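Local structure of putative D-arabinose 5-phosphate isomerase (Klebsiella pneumoniae subsp. pneumoniae, 3K2V) at residues 105-110 / 133-138; 40-45 / 69-74. The protein is a putative D-arabinose 5-phosphate isomerase, here its tandem CBS-domain pair, which binds a CMP-linked 3-deoxy-octulosonic sugar acid and so may sense this nucleotide sugar. All coordinates share one frame; numbering follows the deposited sequence.

Overall arrangement
The two interactions come one after the other along the chain and hold equivalent places in the two CBS domains: interaction 2 (40-45 with 69-74) in the first, interaction 1 (105-110 with 133-138) in the second. Each joins a short edge strand, 42-43 or 107-108, to the start of a strand two places across the sheet, 73-78 or 136-142, with a helix and the intervening strand, 63-67 or 128-133, between them. Their centres lie 12 Å apart, and two probable hydrogen bonds link them: Asp135 O to Ile73 N (2.8 Å) and Leu137 N to Met71 O (2.9 Å). Segments 69-74 and 133-138 thus meet each other across the two CBS domains, while interaction 1 reaches the CMK pocket.

Interaction 1 of 2, residues 105-110 / 133-138; sequences GIRIRP and DGDHLL. With CMK (cytidine 5'-monophosphate 3-deoxy-beta-D-gulo-oct-2-ulo-pyranosonic acid), chain C; SO4 (sulfate ion), chain D.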
loop_
_atom_site.group_PDB
_atom_site.type_symbol
_atom_site.label_atom_id
_atom_site.label_comp_id
_atom_site.label_asym_id
_atom_site.label_seq_id
_atom_site.Cartn_x
_atom_site.Cartn_y
_atom_site.Cartn_z
ATOM N N GLY A 105 -5.457 -9.231 13.172
ATOM C CA GLY A 105 -5.227 -7.937 12.564
ATOM C C GLY A 105 -4.729 -6.970 13.619
ATOM O O GLY A 105 -5.155 -7.026 14.783
ATOM N N ILE A 106 -3.821 -6.091 13.209
ATOM C CA ILE A 106 -3.218 -5.098 14.082
ATOM C C ILE A 106 -4.259 -3.996 14.339
ATOM O O ILE A 106 -4.869 -3.475 13.420
ATOM C CB ILE A 106 -1.934 -4.529 13.460
ATOM C CG1 ILE A 106 -0.876 -5.655 13.310
ATOM C CG2 ILE A 106 -1.359 -3.421 14.325
ATOM C CD1 ILE A 106 0.240 -5.336 12.281
ATOM N N ARG A 107 -4.477 -3.670 15.597
ATOM C CA ARG A 107 -5.541 -2.733 15.928
ATOM C C ARG A 107 -5.130 -1.811 17.058
ATOM O O ARG A 107 -4.225 -2.117 17.819
ATOM C CB ARG A 107 -6.782 -3.511 16.324
ATOM C CG ARG A 107 -6.572 -4.279 17.592
ATOM C CD ARG A 107 -7.490 -5.452 17.701
ATOM N NE ARG A 107 -7.231 -6.485 16.715
ATOM C CZ ARG A 107 -7.942 -7.607 16.646
ATOM N NH1 ARG A 107 -8.935 -7.841 17.505
ATOM N NH2 ARG A 107 -7.666 -8.502 15.733
ATOM N N ILE A 108 -5.824 -0.681 17.160
ATOM C CA ILE A 108 -5.603 0.267 18.231
ATOM C C ILE A 108 -6.977 0.686 18.783
ATOM O O ILE A 108 -8.004 0.484 18.139
ATOM C CB ILE A 108 -4.836 1.503 17.731
ATOM C CG1 ILE A 108 -5.624 2.189 16.599
ATOM C CG2 ILE A 108 -3.411 1.106 17.296
ATOM C CD1 ILE A 108 -4.932 3.401 15.925
ATOM N N ARG A 109 -6.963 1.236 19.982
ATOM C CA ARG A 109 -8.178 1.735 20.639
ATOM C C ARG A 109 -8.562 3.082 20.025
ATOM O O ARG A 109 -7.701 3.802 19.478
ATOM C CB ARG A 109 -7.921 1.913 22.132
ATOM C CG ARG A 109 -7.739 0.604 22.888
ATOM C CD ARG A 109 -7.348 0.866 24.326
ATOM N NE ARG A 109 -8.464 1.487 25.054
ATOM C CZ ARG A 109 -8.407 1.955 26.293
ATOM N NH1 ARG A 109 -7.272 1.902 26.986
ATOM N NH2 ARG A 109 -9.500 2.494 26.847
ATOM N N PRO A 110 -9.847 3.443 20.118
ATOM C CA PRO A 110 -10.277 4.686 19.490
ATOM C C PRO A 110 -9.690 5.961 20.113
ATOM O O PRO A 110 -9.682 6.996 19.461
ATOM C CB PRO A 110 -11.806 4.630 19.614
ATOM C CG PRO A 110 -12.097 3.603 20.661
ATOM C CD PRO A 110 -10.989 2.624 20.568
ATOM N N ASP A 133 -12.583 -1.957 19.746
ATOM C CA ASP A 133 -12.796 -2.206 21.169
ATOM C C ASP A 133 -12.759 -3.729 21.382
ATOM O O ASP A 133 -13.753 -4.424 21.160
ATOM C CB ASP A 133 -14.144 -1.649 21.618
ATOM C CG ASP A 133 -14.528 -2.119 23.029
ATOM O OD1 ASP A 133 -13.603 -2.349 23.851
ATOM O OD2 ASP A 133 -15.738 -2.317 23.301
ATOM N N GLY A 134 -11.609 -4.254 21.794
ATOM C CA GLY A 134 -11.450 -5.715 21.909
ATOM C C GLY A 134 -11.401 -6.290 20.505
ATOM O O GLY A 134 -10.539 -5.893 19.724
ATOM N N ASP A 135 -12.331 -7.183 20.158
ATOM C CA ASP A 135 -12.483 -7.642 18.762
ATOM C C ASP A 135 -13.494 -6.857 17.943
ATOM O O ASP A 135 -13.622 -7.093 16.746
ATOM C CB ASP A 135 -12.888 -9.114 18.729
ATOM C CG ASP A 135 -11.779 -10.032 19.192
ATOM O OD1 ASP A 135 -10.601 -9.625 19.167
ATOM O OD2 ASP A 135 -12.091 -11.167 19.584
ATOM N N HIS A 136 -14.217 -5.925 18.567
ATOM C CA HIS A 136 -15.287 -5.200 17.879
ATOM C C HIS A 136 -14.685 -4.091 17.010
ATOM O O HIS A 136 -14.108 -3.134 17.521
ATOM C CB HIS A 136 -16.267 -4.618 18.897
ATOM C CG HIS A 136 -17.402 -3.836 18.310
ATOM N ND1 HIS A 136 -18.115 -2.924 19.059
ATOM C CD2 HIS A 136 -17.940 -3.803 17.068
ATOM C CE1 HIS A 136 -19.057 -2.378 18.308
ATOM N NE2 HIS A 136 -18.967 -2.884 17.092
ATOM N N LEU A 137 -14.870 -4.218 15.706
ATOM C CA LEU A 137 -14.336 -3.258 14.739
ATOM C C LEU A 137 -15.176 -1.993 14.740
ATOM O O LEU A 137 -16.351 -2.056 14.435
ATOM C CB LEU A 137 -14.322 -3.866 13.331
ATOM C CG LEU A 137 -13.708 -3.006 12.210
ATOM C CD1 LEU A 137 -12.253 -2.670 12.520
ATOM C CD2 LEU A 137 -13.796 -3.672 10.831
ATOM N N LEU A 138 -14.553 -0.849 15.044
ATOM C CA LEU A 138 -15.241 0.450 15.073
ATOM C C LEU A 138 -14.926 1.319 13.866
ATOM O O LEU A 138 -15.685 2.220 13.513
ATOM C CB LEU A 138 -14.784 1.223 16.327
ATOM C CG LEU A 138 -15.041 0.555 17.678
ATOM C CD1 LEU A 138 -14.586 1.469 18.841
ATOM C CD2 LEU A 138 -16.526 0.187 17.808
HETATM N N1C CMK C . -1.774 -6.407 8.542
HETATM C C2C CMK C . -2.351 -6.649 9.798
HETATM N N3C CMK C . -3.114 -5.628 10.365
HETATM C C4C CMK C . -3.278 -4.382 9.779
HETATM C C5C CMK C . -2.699 -4.138 8.522
HETATM C C6C CMK C . -1.943 -5.157 7.916
HETATM O O2C CMK C . -2.240 -7.738 10.385
HETATM N N4C CMK C . -4.034 -3.482 10.445
HETATM C "C1'" CMK C . -0.961 -7.509 7.911
HETATM C "C2'" CMK C . -1.334 -7.746 6.441
HETATM O "O2'" CMK C . -2.424 -8.677 6.397
HETATM C "C3'" CMK C . -0.037 -8.330 5.883
HETATM C "C4'" CMK C . 1.055 -7.648 6.733
HETATM O "O4'" CMK C . 0.387 -7.058 7.927
HETATM O "O3'" CMK C . -0.008 -9.729 6.105
HETATM C "C5'" CMK C . 1.701 -6.457 6.041
HETATM O "O5'" CMK C . 0.712 -5.512 5.552
HETATM P PA CMK C . 0.895 -4.994 3.997
HETATM O O1A CMK C . 0.655 -6.145 3.083
HETATM O O2A CMK C . -0.044 -3.862 3.724
HETATM O O6 CMK C . 4.339 -3.350 3.173
HETATM C C2 CMK C . 3.331 -4.329 2.818
HETATM O O2 CMK C . 2.448 -4.481 3.970
HETATM C C3 CMK C . 2.590 -3.816 1.571
HETATM C C4 CMK C . 3.534 -3.312 0.457
HETATM O O4 CMK C . 2.755 -2.724 -0.626
HETATM C C5 CMK C . 4.559 -2.331 0.981
HETATM C C6 CMK C . 5.290 -3.025 2.123
HETATM C C7 CMK C . 6.326 -2.131 2.790
HETATM C C1 CMK C . 3.933 -5.734 2.632
HETATM O O1X CMK C . 4.370 -6.273 3.673
HETATM O O1Y CMK C . 3.909 -6.271 1.505
HETATM O O5 CMK C . 3.939 -1.110 1.451
HETATM C C8 CMK C . 7.158 -2.920 3.812
HETATM O O8 CMK C . 7.921 -1.984 4.569
HETATM O O7 CMK C . 7.197 -1.614 1.804
HETATM S S SO4 D . -13.755 -8.963 23.206
HETATM O O1 SO4 D . -13.774 -10.289 22.578
HETATM O O2 SO4 D . -12.392 -8.673 23.687
HETATM O O3 SO4 D . -14.195 -7.959 22.218
HETATM O O4 SO4 D . -14.643 -9.026 24.383
HETATM O O HOH W 1 -9.471 -10.521 16.003
#
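With chi1 at 66°, Arg107 sets CG between its backbone N and carbonyl carbon, and a bend at chi3 turns the guanidinium so that NH1 faces Gly134 and Asp135. Arg107 NH1 forms a salt bridge to Asp135 OD1 at 3.0 Å, but the angle at the hydrogen is only 124°, so the hydrogen-bond component is weak. The carboxylate plane is turned 69° from the guanidinium. A second weak bond, 3.4 Å from Arg107 NH1 to Gly134 O, meets the same edge of the group. Firmer evidence for a fixed guanidinium comes from the NE/NH2 edge: Arg107 NE (2.9 Å) and Arg107 NH2 (3.1 Å) both grip Gly105 O side-on, with that oxygen close to the guanidinium plane. A water accepts from NH2 and gives a weak bond to Asp135 OD1. Gly134 and Asp135 occupy the type II' turn of the hairpin, where a sulfate, probably from the crystallisation liquor, accepts from Asp135 N. At the other end Pro110 CG rests on Leu138 CD1 at 3.7 Å. Ile106 N donates to N3C of CMK (3.0 Å), and Ile106 O accepts from CMK N4C (3.1 Å), a backbone reading of the cytosine edge. Strand 128-133 lies between strands 107-108 and 136-142; its Leu130 and Ala132 bond to the backbone of Ile106 and Ile108, whose side chains pack against helix 114-124.

Interaction 2 of 2, residues 40-45 / 69-74; sequences IPHVGL and DDMNII
The touching parts, His42 to Leu45 and Met71 to Ile74, run 59° apart, with CA atoms 8.9 Å apart at His42 and Met71 and 7.8 Å at Leu45 and Ile74. That spacing fits the CBS-domain topology, in which strand 63-67 separates strand 42-43 from strand 73-78, so side chains alone bridge the gap and no hydrogen bond crosses it. Two separate pairs do the work, and in each the two side chains lie nearly perpendicular. Met71, a selenomethionine, folds back through bends at chi2 (-62°) and chi3, which lay its terminal SE-CE bond over one face of the His42 imidazole. Met71 SE stands 3.8 Å from the centroid of the His42 ring and 17° off the normal, a Met-aromatic contact; Met71 CE lies over the same face, 4.0 Å from the His42 ring centroid, a CH-pi contact. Beyond this pair, Met71 also packs on His136 and Leu137 of the second CBS domain, tying the contact to the interface between the domains. His42 N donates a hydrogen bond to Glu55 OE2 of helix 49-59. The second pair, Leu45 and Ile74, is purely apolar, and Met101 touches both. Leu45 CD1 meets both branches of the isoleucine, lying 4.0 Å from Ile74 CD1 and equally 4.0 Å from Ile74 CG2.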
loop_
_atom_site.group_PDB
_atom_site.type_symbol
_atom_site.label_atom_id
_atom_site.label_comp_id
_atom_site.label_asym_id
_atom_site.label_seq_id
_atom_site.Cartn_x
_atom_site.Cartn_y
_atom_site.Cartn_z
ATOM N N ILE A 40 -16.129 1.748 6.049
ATOM C CA ILE A 40 -15.303 0.636 6.516
ATOM C C ILE A 40 -15.348 -0.489 5.462
ATOM O O ILE A 40 -16.419 -0.942 5.081
ATOM C CB ILE A 40 -15.783 0.043 7.873
ATOM C CG1 ILE A 40 -15.794 1.099 8.978
ATOM C CG2 ILE A 40 -14.893 -1.147 8.325
ATOM C CD1 ILE A 40 -16.437 0.575 10.279
ATOM N N PRO A 41 -14.179 -0.938 4.993
ATOM C CA PRO A 41 -14.156 -2.148 4.161
ATOM C C PRO A 41 -14.239 -3.418 4.988
ATOM O O PRO A 41 -13.366 -3.699 5.811
ATOM C CB PRO A 41 -12.818 -2.058 3.434
ATOM C CG PRO A 41 -11.946 -1.257 4.341
ATOM C CD PRO A 41 -12.828 -0.416 5.250
ATOM N N HIS A 42 -15.295 -4.168 4.788
ATOM C CA HIS A 42 -15.416 -5.445 5.442
ATOM C C HIS A 42 -16.291 -6.378 4.644
ATOM O O HIS A 42 -17.214 -5.941 3.937
ATOM C CB HIS A 42 -15.920 -5.311 6.876
ATOM C CG HIS A 42 -17.307 -4.766 6.994
ATOM N ND1 HIS A 42 -18.427 -5.573 6.996
ATOM C CD2 HIS A 42 -17.756 -3.496 7.133
ATOM C CE1 HIS A 42 -19.506 -4.818 7.115
ATOM N NE2 HIS A 42 -19.124 -3.556 7.231
ATOM N N VAL A 43 -15.930 -7.665 4.696
ATOM C CA VAL A 43 -16.730 -8.739 4.126
ATOM C C VAL A 43 -16.893 -9.816 5.182
ATOM O O VAL A 43 -16.243 -9.796 6.218
ATOM C CB VAL A 43 -16.099 -9.349 2.843
ATOM C CG1 VAL A 43 -15.910 -8.262 1.773
ATOM C CG2 VAL A 43 -14.755 -10.049 3.133
ATOM N N GLY A 44 -17.803 -10.737 4.921
ATOM C CA GLY A 44 -18.057 -11.848 5.820
ATOM C C GLY A 44 -17.149 -13.037 5.605
ATOM O O GLY A 44 -16.405 -13.130 4.604
ATOM N N LEU A 45 -17.252 -13.975 6.537
ATOM C CA LEU A 45 -16.389 -15.145 6.556
ATOM C C LEU A 45 -16.601 -16.054 5.350
ATOM O O LEU A 45 -15.663 -16.734 4.944
ATOM C CB LEU A 45 -16.585 -15.956 7.843
ATOM C CG LEU A 45 -15.611 -17.130 8.067
ATOM C CD1 LEU A 45 -14.192 -16.591 8.178
ATOM C CD2 LEU A 45 -16.007 -17.918 9.317
ATOM N N ASP A 69 -20.906 -11.675 12.154
ATOM C CA ASP A 69 -22.179 -10.949 12.145
ATOM C C ASP A 69 -22.279 -9.917 13.245
ATOM O O ASP A 69 -23.126 -9.056 13.168
ATOM C CB ASP A 69 -23.383 -11.897 12.258
ATOM C CG ASP A 69 -23.596 -12.721 10.997
ATOM O OD1 ASP A 69 -23.119 -12.308 9.905
ATOM O OD2 ASP A 69 -24.249 -13.785 11.101
ATOM N N ASP A 70 -21.439 -10.030 14.271
ATOM C CA ASP A 70 -21.388 -9.054 15.360
ATOM C C ASP A 70 -20.338 -7.964 15.139
ATOM O O ASP A 70 -20.054 -7.187 16.051
ATOM C CB ASP A 70 -21.105 -9.784 16.678
ATOM C CG ASP A 70 -22.191 -10.816 17.015
ATOM O OD1 ASP A 70 -23.384 -10.452 17.006
ATOM O OD2 ASP A 70 -21.845 -11.991 17.271
HETATM N N MSE A 71 -19.755 -7.917 13.937
HETATM C CA MSE A 71 -18.657 -7.003 13.604
HETATM C C MSE A 71 -17.400 -7.232 14.443
HETATM O O MSE A 71 -16.604 -6.320 14.638
HETATM C CB MSE A 71 -19.103 -5.528 13.664
HETATM C CG MSE A 71 -20.024 -5.107 12.536
HETATM SE SE MSE A 71 -19.212 -5.251 10.754
HETATM C CE MSE A 71 -17.732 -4.173 11.059
ATOM N N ASN A 72 -17.190 -8.456 14.916
ATOM C CA ASN A 72 -15.917 -8.823 15.487
ATOM C C ASN A 72 -14.936 -9.200 14.382
ATOM O O ASN A 72 -15.303 -9.838 13.403
ATOM C CB ASN A 72 -16.071 -9.995 16.438
ATOM C CG ASN A 72 -16.794 -9.616 17.693
ATOM O OD1 ASN A 72 -16.543 -8.559 18.269
ATOM N ND2 ASN A 72 -17.703 -10.477 18.134
ATOM N N ILE A 73 -13.696 -8.807 14.565
ATOM C CA ILE A 73 -12.648 -9.009 13.579
ATOM C C ILE A 73 -12.240 -10.474 13.593
ATOM O O ILE A 73 -11.867 -10.997 14.626
ATOM C CB ILE A 73 -11.408 -8.163 13.942
ATOM C CG1 ILE A 73 -11.756 -6.658 13.925
ATOM C CG2 ILE A 73 -10.239 -8.449 13.016
ATOM C CD1 ILE A 73 -10.794 -5.807 14.781
ATOM N N ILE A 74 -12.305 -11.112 12.432
ATOM C CA ILE A 74 -11.803 -12.460 12.250
ATOM C C ILE A 74 -10.437 -12.389 11.567
ATOM O O ILE A 74 -9.520 -13.123 11.915
ATOM C CB ILE A 74 -12.755 -13.282 11.388
ATOM C CG1 ILE A 74 -14.144 -13.310 12.013
ATOM C CG2 ILE A 74 -12.189 -14.739 11.157
ATOM C CD1 ILE A 74 -15.152 -14.087 11.138
#